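Local coordinates for protein-glutamine deamidase Cif (Burkholderia pseudomallei, PDB 3GQM) that deamidates a specific glutamine side chain of host NEDD8 to glutamate, abolishing cullin-RING ubiquitin ligase activity and blocking the host cell cycle, at residues 136-141 against 253-258; 209-214 against 226-231; 220-225 against 242-247. All coordinates share one frame; numbering follows the deposited sequence.

In the fold
Contacts 2 and 3 are neighbours, their centres about 10 Å apart, and both use helix 222-233: contact 3 takes its first turn and contact 2 the middle. V242 of contact 3 packs on L229 of contact 2, CG1 to CD1 at 3.8 Å. Contact 1 has its centre about 15 Å from that of contact 2 and joins it through A136 N and N210 OD1, a probable hydrogen bond of 2.8 Å; contact 3 is farther, about 23 Å between centres. Of the inferred active-site residues C104, H159 and Q179, the side chain of H159 lies about 8 Å from that of L229, 9 Å from L247 and 12 Å from F255.

Contact 1: residues 136-141 against 253-258; sequences AEHVNT and LRFASH
H138 NE2 and S257 OG lie 2.6 Å apart in a short, nearly straight hydrogen bond (164°) that ties helix 135-139 to strand 253-260. The hydroxyl meets the ring at its edge and in its plane, and S257 CB follows behind it, 3.4 Å from NE2. CB of H138 already points to the strand, and with CG anti to the backbone N (chi1 -175°) the ring starts beside the carbonyl carbon and brings NE2 to S257. The second hold is aromatic. F255 turns an edge toward the imidazole face in an offset edge-to-face pair, with centroids 5.8 Å apart and planes at 65°. CE2 of F255 makes the approach: it is 3.8 Å from H138 CB, which lies in the plane of the phenyl ring, and 3.9 Å from H138 CG. H138 is thus pinned at NE2 by a polar group and braced near CB and CG by a phenyl edge, two holds that should restrict rotation of the imidazole.

F255 and S257, two residues apart on the strand, point toward the helix, whereas A256 between them points away and packs on I127. Strand 253-260 is an outermost strand of the four-stranded antiparallel sheet, in a protein whose family is placed with the papain-like clan CA peptidases. It pairs with strand 147-154 through backbone bonds of R254, A256 and H258, and V150 on that strand touches both F255 and S257. H138 also packs on L130, in the loop before the helix, whose backbone bonds to that of F255. H138 O accepts both T141 N at 2.9 Å and T141 OG1 at 2.8 Å, the hydroxyl arriving in the carbonyl plane on a lone pair.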
ATOM      1  N   ALA A 136      -3.519 -18.477   5.050  1.00 42.82           N
ATOM      2  CA  ALA A 136      -3.146 -19.188   6.280  1.00 43.27           C
ATOM      3  C   ALA A 136      -1.995 -20.142   6.043  1.00 43.28           C
ATOM      4  O   ALA A 136      -1.088 -20.218   6.856  1.00 42.78           O
ATOM      5  CB  ALA A 136      -4.324 -19.928   6.901  1.00 43.27           C
ATOM      6  N   GLU A 137      -2.027 -20.830   4.908  1.00 43.81           N
ATOM      7  CA  GLU A 137      -1.018 -21.816   4.573  1.00 44.37           C
ATOM      8  C   GLU A 137       0.301 -21.088   4.524  1.00 44.37           C
ATOM      9  O   GLU A 137       1.275 -21.489   5.182  1.00 44.47           O
ATOM     10  CB  GLU A 137      -1.299 -22.451   3.200  1.00 44.35           C
ATOM     11  CG  GLU A 137      -0.401 -23.628   2.902  1.00 46.90           C
ATOM     12  CD  GLU A 137      -0.646 -24.294   1.542  1.00 51.48           C
ATOM     13  OE1 GLU A 137      -1.526 -23.839   0.768  1.00 51.33           O
ATOM     14  OE2 GLU A 137       0.069 -25.288   1.257  1.00 53.36           O
ATOM     15  N   HIS A 138       0.312 -19.998   3.756  1.00 44.00           N
ATOM     16  CA  HIS A 138       1.530 -19.223   3.566  1.00 44.11           C
ATOM     17  C   HIS A 138       2.102 -18.627   4.862  1.00 43.61           C
ATOM     18  O   HIS A 138       3.279 -18.814   5.152  1.00 43.11           O
ATOM     19  CB  HIS A 138       1.353 -18.152   2.495  1.00 44.18           C
ATOM     20  CG  HIS A 138       2.619 -17.422   2.201  1.00 45.72           C
ATOM     21  ND1 HIS A 138       3.656 -17.996   1.499  1.00 45.91           N
ATOM     22  CD2 HIS A 138       3.047 -16.193   2.574  1.00 45.84           C
ATOM     23  CE1 HIS A 138       4.659 -17.141   1.426  1.00 46.03           C
ATOM     24  NE2 HIS A 138       4.311 -16.036   2.062  1.00 44.91           N
ATOM     25  N   VAL A 139       1.266 -17.955   5.649  1.00 43.96           N
ATOM     26  CA  VAL A 139       1.720 -17.345   6.912  1.00 45.07           C
ATOM     27  C   VAL A 139       2.319 -18.396   7.837  1.00 45.89           C
ATOM     28  O   VAL A 139       3.324 -18.146   8.497  1.00 45.53           O
ATOM     29  CB  VAL A 139       0.587 -16.550   7.672  1.00 45.69           C
ATOM     30  CG1 VAL A 139       1.101 -15.992   9.019  1.00 45.26           C
ATOM     31  CG2 VAL A 139       0.056 -15.389   6.822  1.00 43.85           C
ATOM     32  N   ASN A 140       1.722 -19.584   7.855  1.00 46.86           N
ATOM     33  CA  ASN A 140       2.241 -20.665   8.681  1.00 47.99           C
ATOM     34  C   ASN A 140       3.634 -21.143   8.297  1.00 47.27           C
ATOM     35  O   ASN A 140       4.240 -21.876   9.060  1.00 47.46           O
ATOM     36  CB  ASN A 140       1.287 -21.853   8.694  1.00 48.81           C
ATOM     37  CG  ASN A 140       0.053 -21.583   9.515  1.00 51.83           C
ATOM     38  OD1 ASN A 140       0.042 -20.691  10.385  1.00 54.58           O
ATOM     39  ND2 ASN A 140      -1.010 -22.340   9.243  1.00 53.66           N
ATOM     40  N   THR A 141       4.136 -20.727   7.132  1.00 46.45           N
ATOM     41  CA  THR A 141       5.503 -21.065   6.736  1.00 46.06           C
ATOM     42  C   THR A 141       6.526 -19.967   7.077  1.00 45.86           C
ATOM     43  O   THR A 141       7.724 -20.186   6.968  1.00 46.33           O
ATOM     44  CB  THR A 141       5.591 -21.435   5.238  1.00 45.97           C
ATOM     45  OG1 THR A 141       5.598 -20.239   4.434  1.00 47.49           O
ATOM     46  CG2 THR A 141       4.411 -22.324   4.840  1.00 45.80           C
ATOM     47  N   LEU A 253      -7.010 -13.857  -7.150  1.00 37.07           N
ATOM     48  CA  LEU A 253      -6.274 -13.326  -5.999  1.00 36.66           C
ATOM     49  C   LEU A 253      -4.831 -13.782  -6.057  1.00 35.61           C
ATOM     50  O   LEU A 253      -4.598 -14.975  -6.093  1.00 36.23           O
ATOM     51  CB  LEU A 253      -6.895 -13.799  -4.677  1.00 36.66           C
ATOM     52  CG  LEU A 253      -6.026 -13.389  -3.461  1.00 37.62           C
ATOM     53  CD1 LEU A 253      -6.322 -11.956  -3.074  1.00 33.60           C
ATOM     54  CD2 LEU A 253      -6.232 -14.297  -2.314  1.00 38.01           C
ATOM     55  N   ARG A 254      -3.866 -12.852  -6.076  1.00 34.37           N
ATOM     56  CA  ARG A 254      -2.437 -13.201  -6.003  1.00 34.09           C
ATOM     57  C   ARG A 254      -1.780 -12.426  -4.852  1.00 32.89           C
ATOM     58  O   ARG A 254      -2.176 -11.291  -4.562  1.00 31.55           O
ATOM     59  CB  ARG A 254      -1.688 -12.833  -7.293  1.00 34.75           C
ATOM     60  CG  ARG A 254      -2.076 -13.634  -8.533  1.00 39.99           C
ATOM     61  CD  ARG A 254      -1.847 -12.806  -9.802  1.00 43.17           C
ATOM     62  N   PHE A 255      -0.733 -12.996  -4.256  1.00 31.05           N
ATOM     63  CA  PHE A 255      -0.014 -12.259  -3.214  1.00 31.16           C
ATOM     64  C   PHE A 255       1.422 -12.710  -3.090  1.00 30.23           C
ATOM     65  O   PHE A 255       1.755 -13.823  -3.473  1.00 29.75           O
ATOM     66  CB  PHE A 255      -0.736 -12.308  -1.867  1.00 31.13           C
ATOM     67  CG  PHE A 255      -0.919 -13.704  -1.303  1.00 33.33           C
ATOM     68  CD1 PHE A 255      -2.124 -14.397  -1.488  1.00 33.86           C
ATOM     69  CD2 PHE A 255       0.099 -14.306  -0.571  1.00 34.81           C
ATOM     70  CE1 PHE A 255      -2.311 -15.687  -0.922  1.00 38.51           C
ATOM     71  CE2 PHE A 255      -0.055 -15.592  -0.007  1.00 37.59           C
ATOM     72  CZ  PHE A 255      -1.252 -16.296  -0.184  1.00 37.26           C
ATOM     73  N   ALA A 256       2.274 -11.821  -2.585  1.00 29.61           N
ATOM     74  CA  ALA A 256       3.695 -12.096  -2.466  1.00 29.00           C
ATOM     75  C   ALA A 256       4.142 -11.595  -1.117  1.00 29.34           C
ATOM     76  O   ALA A 256       3.658 -10.573  -0.667  1.00 29.87           O
ATOM     77  CB  ALA A 256       4.451 -11.352  -3.581  1.00 29.07           C
ATOM     78  N   SER A 257       5.064 -12.288  -0.457  1.00 29.26           N
ATOM     79  CA  SER A 257       5.548 -11.799   0.846  1.00 30.27           C
ATOM     80  C   SER A 257       7.044 -11.576   0.761  1.00 28.74           C
ATOM     81  O   SER A 257       7.682 -12.093  -0.136  1.00 28.90           O
ATOM     82  CB  SER A 257       5.201 -12.744   2.010  1.00 30.25           C
ATOM     83  OG  SER A 257       5.916 -13.953   1.869  1.00 34.26           O
ATOM     84  N   HIS A 258       7.591 -10.783   1.665  1.00 27.76           N
ATOM     85  CA  HIS A 258       9.006 -10.447   1.605  1.00 26.51           C
ATOM     86  C   HIS A 258       9.411 -10.005   2.991  1.00 27.21           C
ATOM     87  O   HIS A 258       8.785  -9.113   3.578  1.00 25.53           O
ATOM     88  CB  HIS A 258       9.190  -9.267   0.653  1.00 25.20           C
ATOM     89  CG  HIS A 258      10.600  -9.043   0.231  1.00 25.92           C
ATOM     90  ND1 HIS A 258      11.595  -8.700   1.118  1.00 26.32           N
ATOM     91  CD2 HIS A 258      11.188  -9.098  -0.993  1.00 27.08           C
ATOM     92  CE1 HIS A 258      12.741  -8.564   0.464  1.00 26.04           C
ATOM     93  NE2 HIS A 258      12.521  -8.807  -0.814  1.00 28.07           N
TER

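Contact 2: residues 209-214 against 226-231; sequences LNQLLS and TRLLAS
Apolar contacts carry the whole of this interface, and L228 has the larger share of them. Its CD1 methyl touches two points of the facing helix, Q211 CB at 3.8 Å and the backbone N of L212 at 3.9 Å, so the leucine rests on the helix backbone as well as on a side-chain stem. CG of L228 lies beside its own backbone N (chi1 -80°) and the chain then runs extended, which carries CD1 across to the Q211-L212 peptide. The side chains of L228 and Q211 cross at about a right angle. L212 and L229 form the second apolar pair, again nearly perpendicular, with L212 CD1 and L229 CD2 meeting at 4.0 Å. L229 leaves its helix to the side of the interface, but its extended chain brings CD2 nearer, to that methyl of L212.

The two segments belong to consecutive helices, 206-212 and 222-233; the closest pair of CA atoms, L212 and L228, is only 6.5 Å apart. L212 also packs on I232 and L233 of the second helix; L209 reaches I232 as well, and on to F135 and I163. I163 belongs to strand 159-165 of the sheet and also meets L213, and the side chain of L229 is about 8 Å from that of H159, an inferred active-site residue.

Polar bonds lie around this apolar contact. L213 is the first residue to leave helical backbone angles, and just beyond it S214 turns back to Q211 O, giving it both its backbone N, at 3.2 Å, and its OG, at 2.8 Å. Both donors come from the same face of that carbonyl. L212 O is taken by R156 NH2. From the second helix, S231 OG bonds to E208 OE2, a side-chain hydrogen bond between the two helices.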
ATOM      1  N   LEU A 209      -8.689 -12.301   7.541  1.00 29.58           N
ATOM      2  CA  LEU A 209      -7.833 -12.158   6.352  1.00 29.71           C
ATOM      3  C   LEU A 209      -7.795 -13.469   5.556  1.00 30.00           C
ATOM      4  O   LEU A 209      -7.865 -13.456   4.324  1.00 29.36           O
ATOM      5  CB  LEU A 209      -6.384 -11.731   6.704  1.00 27.98           C
ATOM      6  CG  LEU A 209      -6.165 -10.233   6.939  1.00 30.97           C
ATOM      7  CD1 LEU A 209      -4.767  -9.974   7.499  1.00 30.45           C
ATOM      8  CD2 LEU A 209      -6.398  -9.466   5.626  1.00 29.32           C
ATOM      9  N   ASN A 210      -7.666 -14.589   6.271  1.00 30.34           N
ATOM     10  CA  ASN A 210      -7.657 -15.876   5.594  1.00 31.94           C
ATOM     11  C   ASN A 210      -8.945 -16.131   4.801  1.00 32.02           C
ATOM     12  O   ASN A 210      -8.897 -16.625   3.663  1.00 32.32           O
ATOM     13  CB  ASN A 210      -7.412 -17.022   6.539  1.00 32.47           C
ATOM     14  CG  ASN A 210      -7.195 -18.302   5.778  1.00 36.55           C
ATOM     15  OD1 ASN A 210      -6.321 -18.357   4.882  1.00 40.15           O
ATOM     16  ND2 ASN A 210      -8.042 -19.314   6.039  1.00 38.28           N
ATOM     17  N   GLN A 211     -10.080 -15.742   5.379  1.00 31.81           N
ATOM     18  CA  GLN A 211     -11.388 -15.865   4.717  1.00 32.60           C
ATOM     19  C   GLN A 211     -11.532 -14.926   3.531  1.00 33.33           C
ATOM     20  O   GLN A 211     -12.005 -15.343   2.444  1.00 33.52           O
ATOM     21  CB  GLN A 211     -12.540 -15.587   5.713  1.00 32.91           C
ATOM     22  CG  GLN A 211     -12.807 -16.738   6.654  1.00 35.77           C
ATOM     23  CD  GLN A 211     -13.520 -16.308   7.953  1.00 43.08           C
ATOM     24  OE1 GLN A 211     -13.056 -16.604   9.052  1.00 47.33           O
ATOM     25  NE2 GLN A 211     -14.646 -15.620   7.824  1.00 45.82           N
ATOM     26  N   LEU A 212     -11.159 -13.656   3.728  1.00 31.93           N
ATOM     27  CA  LEU A 212     -11.167 -12.678   2.655  1.00 32.32           C
ATOM     28  C   LEU A 212     -10.362 -13.168   1.473  1.00 32.42           C
ATOM     29  O   LEU A 212     -10.778 -13.033   0.325  1.00 34.12           O
ATOM     30  CB  LEU A 212     -10.619 -11.296   3.114  1.00 31.03           C
ATOM     31  CG  LEU A 212     -10.312 -10.275   2.014  1.00 31.58           C
ATOM     32  CD1 LEU A 212     -11.496 -10.128   0.993  1.00 31.42           C
ATOM     33  CD2 LEU A 212      -9.942  -8.863   2.600  1.00 28.07           C
ATOM     34  N   LEU A 213      -9.196 -13.708   1.752  1.00 32.95           N
ATOM     35  CA  LEU A 213      -8.232 -13.986   0.724  1.00 33.44           C
ATOM     36  C   LEU A 213      -8.475 -15.375   0.123  1.00 33.97           C
ATOM     37  O   LEU A 213      -7.701 -15.836  -0.651  1.00 36.68           O
ATOM     38  CB  LEU A 213      -6.786 -13.823   1.278  1.00 32.75           C
ATOM     39  CG  LEU A 213      -5.985 -12.475   1.077  1.00 34.67           C
ATOM     40  CD1 LEU A 213      -6.812 -11.275   0.963  1.00 32.49           C
ATOM     41  CD2 LEU A 213      -4.858 -12.208   2.116  1.00 33.96           C
ATOM     42  N   SER A 214      -9.568 -16.044   0.416  1.00 33.87           N
ATOM     43  CA  SER A 214      -9.662 -17.403  -0.108  1.00 33.24           C
ATOM     44  C   SER A 214     -10.397 -17.390  -1.430  1.00 33.48           C
ATOM     45  O   SER A 214     -11.095 -16.422  -1.779  1.00 32.36           O
ATOM     46  CB  SER A 214     -10.381 -18.316   0.877  1.00 32.03           C
ATOM     47  OG  SER A 214     -11.659 -17.797   1.142  1.00 30.73           O
ATOM     48  N   THR A 226     -19.739  -8.357   2.783  1.00 31.51           N
ATOM     49  CA  THR A 226     -19.849  -6.998   3.280  1.00 31.90           C
ATOM     50  C   THR A 226     -19.146  -6.803   4.642  1.00 31.71           C
ATOM     51  O   THR A 226     -18.425  -5.825   4.834  1.00 30.88           O
ATOM     52  CB  THR A 226     -21.338  -6.566   3.356  1.00 32.24           C
ATOM     53  OG1 THR A 226     -21.949  -6.771   2.067  1.00 33.56           O
ATOM     54  CG2 THR A 226     -21.435  -5.117   3.678  1.00 32.63           C
ATOM     55  N   ARG A 227     -19.332  -7.725   5.583  1.00 30.71           N
ATOM     56  CA  ARG A 227     -18.707  -7.538   6.894  1.00 30.56           C
ATOM     57  C   ARG A 227     -17.200  -7.811   6.902  1.00 29.17           C
ATOM     58  O   ARG A 227     -16.463  -7.137   7.599  1.00 27.59           O
ATOM     59  CB  ARG A 227     -19.433  -8.327   7.999  1.00 31.35           C
ATOM     60  CG  ARG A 227     -20.774  -7.671   8.352  1.00 36.75           C
ATOM     61  CD  ARG A 227     -20.930  -7.439   9.855  1.00 44.93           C
ATOM     62  NE  ARG A 227     -22.304  -7.098  10.260  1.00 48.28           N
ATOM     63  CZ  ARG A 227     -23.360  -7.897  10.090  1.00 52.65           C
ATOM     64  NH1 ARG A 227     -23.231  -9.075   9.483  1.00 53.86           N
ATOM     65  NH2 ARG A 227     -24.566  -7.504  10.499  1.00 54.48           N
ATOM     66  N   LEU A 228     -16.746  -8.795   6.141  1.00 28.60           N
ATOM     67  CA  LEU A 228     -15.320  -9.045   6.053  1.00 28.81           C
ATOM     68  C   LEU A 228     -14.616  -7.817   5.464  1.00 28.65           C
ATOM     69  O   LEU A 228     -13.613  -7.335   6.013  1.00 27.33           O
ATOM     70  CB  LEU A 228     -15.000 -10.261   5.192  1.00 28.99           C
ATOM     71  CG  LEU A 228     -15.146 -11.636   5.818  1.00 31.66           C
ATOM     72  CD1 LEU A 228     -14.778 -12.680   4.748  1.00 32.73           C
ATOM     73  CD2 LEU A 228     -14.241 -11.774   7.049  1.00 31.46           C
ATOM     74  N   LEU A 229     -15.180  -7.296   4.379  1.00 28.19           N
ATOM     75  CA  LEU A 229     -14.624  -6.143   3.694  1.00 27.67           C
ATOM     76  C   LEU A 229     -14.579  -4.895   4.567  1.00 28.44           C
ATOM     77  O   LEU A 229     -13.517  -4.209   4.640  1.00 27.21           O
ATOM     78  CB  LEU A 229     -15.365  -5.860   2.380  1.00 26.93           C
ATOM     79  CG  LEU A 229     -15.142  -6.907   1.272  1.00 27.48           C
ATOM     80  CD1 LEU A 229     -16.193  -6.750   0.207  1.00 29.19           C
ATOM     81  CD2 LEU A 229     -13.708  -6.857   0.638  1.00 27.70           C
ATOM     82  N   ALA A 230     -15.716  -4.591   5.204  1.00 27.47           N
ATOM     83  CA  ALA A 230     -15.804  -3.422   6.072  1.00 28.38           C
ATOM     84  C   ALA A 230     -14.849  -3.568   7.238  1.00 28.00           C
ATOM     85  O   ALA A 230     -14.280  -2.594   7.688  1.00 29.44           O
ATOM     86  CB  ALA A 230     -17.205  -3.252   6.618  1.00 28.09           C
ATOM     87  N   SER A 231     -14.717  -4.779   7.755  1.00 27.19           N
ATOM     88  CA  SER A 231     -13.915  -4.989   8.958  1.00 28.18           C
ATOM     89  C   SER A 231     -12.406  -4.860   8.702  1.00 27.71           C
ATOM     90  O   SER A 231     -11.672  -4.289   9.503  1.00 28.92           O
ATOM     91  CB  SER A 231     -14.285  -6.326   9.587  1.00 27.68           C
ATOM     92  OG  SER A 231     -13.284  -6.722  10.466  1.00 32.12           O
TER

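Contact 3: residues 220-225 against 242-247; sequences MPDDVQ and VDIKKL
The Q225 amide and the D222 carboxylate are the flat groups here, lying with their planes nearly parallel, and a methyl comes to each from the same direction. L247 CD1 sits over the Q225 amide, 3.9 Å from each of CD, OE1 and NE2. I244 CD1 lies above the D222 carboxylate on its OD1 side, 3.4 Å from OD1, and the same methyl is beside Q225 OE1, near the amide plane, at 3.6 Å. These are contacts of carbon with oxygen, and no hydrogen bond crosses between the segments. The polar end of Q225 is held elsewhere: its NE2 bonds to F217 O, which holds the amide where L247 CD1 lies on its face.

I244 thus touches both side-chain oxygens with one methyl. Its CG1 takes the crowded position between backbone N and carbonyl carbon (chi1 70°), and an unusual chi2 of 102° turns CD1 toward both oxygens, while CG2 points to the aliphatic stem of Q225 and lies 3.9 Å from its CB. Q225 and I244 cross at about a right angle.

P221 is the N-cap of helix 222-233, so D222 stands in its first turn, where a negative charge would be expected to interact favourably with the helix end. Q225 N closes that turn on P221 O at 2.9 Å. In the facing segment, D243 OD1 accepts from K245 N at 3.2 Å, an Asx turn in which the donor stands above the carboxylate plane. It leads into the short 3-10 segment 244-246, followed by L247 N bonding to I244 O. The loop 242-247 thus lies along the start of helix 222-233, with V242 on T226, L229 and A230; L247 turns inward onto L157, A186 and F217, and the chain then runs on toward strand 253-260.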
ATOM      1  N   MET A 220     -19.406 -16.388  -0.868  1.00 35.73           N
ATOM      2  CA  MET A 220     -19.871 -16.210   0.466  1.00 34.84           C
ATOM      3  C   MET A 220     -21.077 -15.295   0.406  1.00 34.64           C
ATOM      4  O   MET A 220     -21.202 -14.488  -0.512  1.00 34.71           O
ATOM      5  CB  MET A 220     -18.753 -15.690   1.395  1.00 34.09           C
ATOM      6  CG  MET A 220     -17.660 -16.750   1.736  1.00 34.82           C
ATOM      7  SD  MET A 220     -16.250 -15.980   2.644  1.00 42.12           S
ATOM      8  CE  MET A 220     -14.896 -17.180   2.538  1.00 36.01           C
ATOM      9  N   PRO A 221     -21.995 -15.432   1.371  1.00 34.94           N
ATOM     10  CA  PRO A 221     -23.193 -14.578   1.380  1.00 34.97           C
ATOM     11  C   PRO A 221     -22.877 -13.100   1.423  1.00 36.48           C
ATOM     12  O   PRO A 221     -21.768 -12.685   1.846  1.00 36.49           O
ATOM     13  CB  PRO A 221     -23.896 -14.979   2.669  1.00 34.48           C
ATOM     14  CG  PRO A 221     -23.392 -16.391   2.919  1.00 33.62           C
ATOM     15  CD  PRO A 221     -21.959 -16.329   2.538  1.00 33.31           C
ATOM     16  N   ASP A 222     -23.859 -12.315   0.997  1.00 36.84           N
ATOM     17  CA  ASP A 222     -23.733 -10.874   0.924  1.00 38.15           C
ATOM     18  C   ASP A 222     -23.224 -10.296   2.246  1.00 38.03           C
ATOM     19  O   ASP A 222     -22.292  -9.484   2.245  1.00 38.50           O
ATOM     20  CB  ASP A 222     -25.081 -10.225   0.555  1.00 38.36           C
ATOM     21  CG  ASP A 222     -25.536 -10.540  -0.902  1.00 43.22           C
ATOM     22  OD1 ASP A 222     -24.776 -11.170  -1.698  1.00 44.69           O
ATOM     23  OD2 ASP A 222     -26.678 -10.128  -1.242  1.00 45.32           O
ATOM     24  N   ASP A 223     -23.832 -10.727   3.356  1.00 37.03           N
ATOM     25  CA  ASP A 223     -23.581 -10.141   4.667  1.00 36.44           C
ATOM     26  C   ASP A 223     -22.199 -10.505   5.201  1.00 34.00           C
ATOM     27  O   ASP A 223     -21.600  -9.747   5.939  1.00 33.99           O
ATOM     28  CB  ASP A 223     -24.642 -10.582   5.687  1.00 37.27           C
ATOM     29  CG  ASP A 223     -26.041 -10.018   5.368  1.00 42.11           C
ATOM     30  OD1 ASP A 223     -26.164  -8.869   4.884  1.00 45.00           O
ATOM     31  OD2 ASP A 223     -27.030 -10.776   5.562  1.00 46.53           O
ATOM     32  N   VAL A 224     -21.765 -11.709   4.883  1.00 31.80           N
ATOM     33  CA  VAL A 224     -20.435 -12.182   5.195  1.00 30.41           C
ATOM     34  C   VAL A 224     -19.377 -11.357   4.412  1.00 30.32           C
ATOM     35  O   VAL A 224     -18.449 -10.806   5.021  1.00 30.02           O
ATOM     36  CB  VAL A 224     -20.344 -13.689   4.887  1.00 29.62           C
ATOM     37  CG1 VAL A 224     -18.907 -14.161   4.951  1.00 29.17           C
ATOM     38  CG2 VAL A 224     -21.260 -14.491   5.865  1.00 29.52           C
ATOM     39  N   GLN A 225     -19.552 -11.239   3.088  1.00 29.79           N
ATOM     40  CA  GLN A 225     -18.643 -10.435   2.229  1.00 30.07           C
ATOM     41  C   GLN A 225     -18.580  -8.984   2.659  1.00 31.25           C
ATOM     42  O   GLN A 225     -17.496  -8.442   2.892  1.00 32.70           O
ATOM     43  CB  GLN A 225     -19.061 -10.509   0.764  1.00 29.48           C
ATOM     44  CG  GLN A 225     -18.872 -11.882   0.096  1.00 28.89           C
ATOM     45  CD  GLN A 225     -19.488 -11.913  -1.321  1.00 32.55           C
ATOM     46  OE1 GLN A 225     -20.492 -11.238  -1.585  1.00 34.56           O
ATOM     47  NE2 GLN A 225     -18.888 -12.673  -2.218  1.00 23.95           N
ATOM     48  N   VAL A 242     -19.971  -0.469   2.084  1.00 34.68           N
ATOM     49  CA  VAL A 242     -19.429  -1.456   1.170  1.00 34.37           C
ATOM     50  C   VAL A 242     -20.459  -1.842   0.071  1.00 34.88           C
ATOM     51  O   VAL A 242     -21.626  -2.071   0.380  1.00 34.54           O
ATOM     52  CB  VAL A 242     -18.944  -2.683   1.946  1.00 33.44           C
ATOM     53  CG1 VAL A 242     -18.424  -3.733   1.018  1.00 33.60           C
ATOM     54  CG2 VAL A 242     -17.822  -2.278   2.931  1.00 35.06           C
ATOM     55  N   ASP A 243     -20.035  -1.901  -1.200  1.00 34.53           N
ATOM     56  CA  ASP A 243     -20.947  -2.305  -2.277  1.00 35.11           C
ATOM     57  C   ASP A 243     -20.505  -3.620  -2.907  1.00 34.16           C
ATOM     58  O   ASP A 243     -19.688  -3.630  -3.833  1.00 33.91           O
ATOM     59  CB  ASP A 243     -21.062  -1.178  -3.332  1.00 36.09           C
ATOM     60  CG  ASP A 243     -22.148  -1.459  -4.405  1.00 38.70           C
ATOM     61  OD1 ASP A 243     -22.872  -2.505  -4.354  1.00 39.29           O
ATOM     62  OD2 ASP A 243     -22.283  -0.592  -5.295  1.00 44.00           O
ATOM     63  N   ILE A 244     -21.008  -4.746  -2.409  1.00 33.67           N
ATOM     64  CA  ILE A 244     -20.545  -6.026  -2.968  1.00 34.28           C
ATOM     65  C   ILE A 244     -20.942  -6.283  -4.442  1.00 34.86           C
ATOM     66  O   ILE A 244     -20.350  -7.134  -5.086  1.00 34.60           O
ATOM     67  CB  ILE A 244     -20.851  -7.265  -2.070  1.00 34.91           C
ATOM     68  CG1 ILE A 244     -22.358  -7.577  -2.024  1.00 36.36           C
ATOM     69  CG2 ILE A 244     -20.215  -7.114  -0.706  1.00 34.98           C
ATOM     70  CD1 ILE A 244     -22.691  -8.714  -2.910  1.00 39.48           C
ATOM     71  N   LYS A 245     -21.905  -5.523  -4.977  1.00 36.01           N
ATOM     72  CA  LYS A 245     -22.249  -5.605  -6.391  1.00 37.73           C
ATOM     73  C   LYS A 245     -21.102  -5.177  -7.301  1.00 37.87           C
ATOM     74  O   LYS A 245     -21.196  -5.392  -8.500  1.00 37.47           O
ATOM     75  CB  LYS A 245     -23.459  -4.713  -6.752  1.00 38.90           C
ATOM     76  CG  LYS A 245     -24.799  -5.063  -6.136  1.00 41.43           C
ATOM     77  CD  LYS A 245     -25.617  -3.756  -5.965  1.00 47.40           C
ATOM     78  CE  LYS A 245     -26.530  -3.362  -7.174  1.00 50.16           C
ATOM     79  NZ  LYS A 245     -25.919  -3.297  -8.572  1.00 52.60           N
ATOM     80  N   LYS A 246     -20.054  -4.542  -6.764  1.00 36.85           N
ATOM     81  CA  LYS A 246     -18.900  -4.164  -7.580  1.00 36.62           C
ATOM     82  C   LYS A 246     -17.808  -5.225  -7.607  1.00 36.61           C
ATOM     83  O   LYS A 246     -16.817  -5.095  -8.322  1.00 36.57           O
ATOM     84  CB  LYS A 246     -18.346  -2.805  -7.135  1.00 36.94           C
ATOM     85  CG  LYS A 246     -19.392  -1.686  -7.107  1.00 37.80           C
ATOM     86  CD  LYS A 246     -19.634  -1.122  -8.483  1.00 45.20           C
ATOM     87  N   LEU A 247     -17.992  -6.297  -6.850  1.00 36.65           N
ATOM     88  CA  LEU A 247     -17.023  -7.374  -6.848  1.00 37.29           C
ATOM     89  C   LEU A 247     -16.937  -8.074  -8.195  1.00 38.46           C
ATOM     90  O   LEU A 247     -17.954  -8.272  -8.871  1.00 38.01           O
ATOM     91  CB  LEU A 247     -17.387  -8.406  -5.789  1.00 37.20           C
ATOM     92  CG  LEU A 247     -17.213  -8.006  -4.329  1.00 36.93           C
ATOM     93  CD1 LEU A 247     -17.726  -9.188  -3.501  1.00 33.08           C
ATOM     94  CD2 LEU A 247     -15.728  -7.714  -4.096  1.00 34.50           C
TER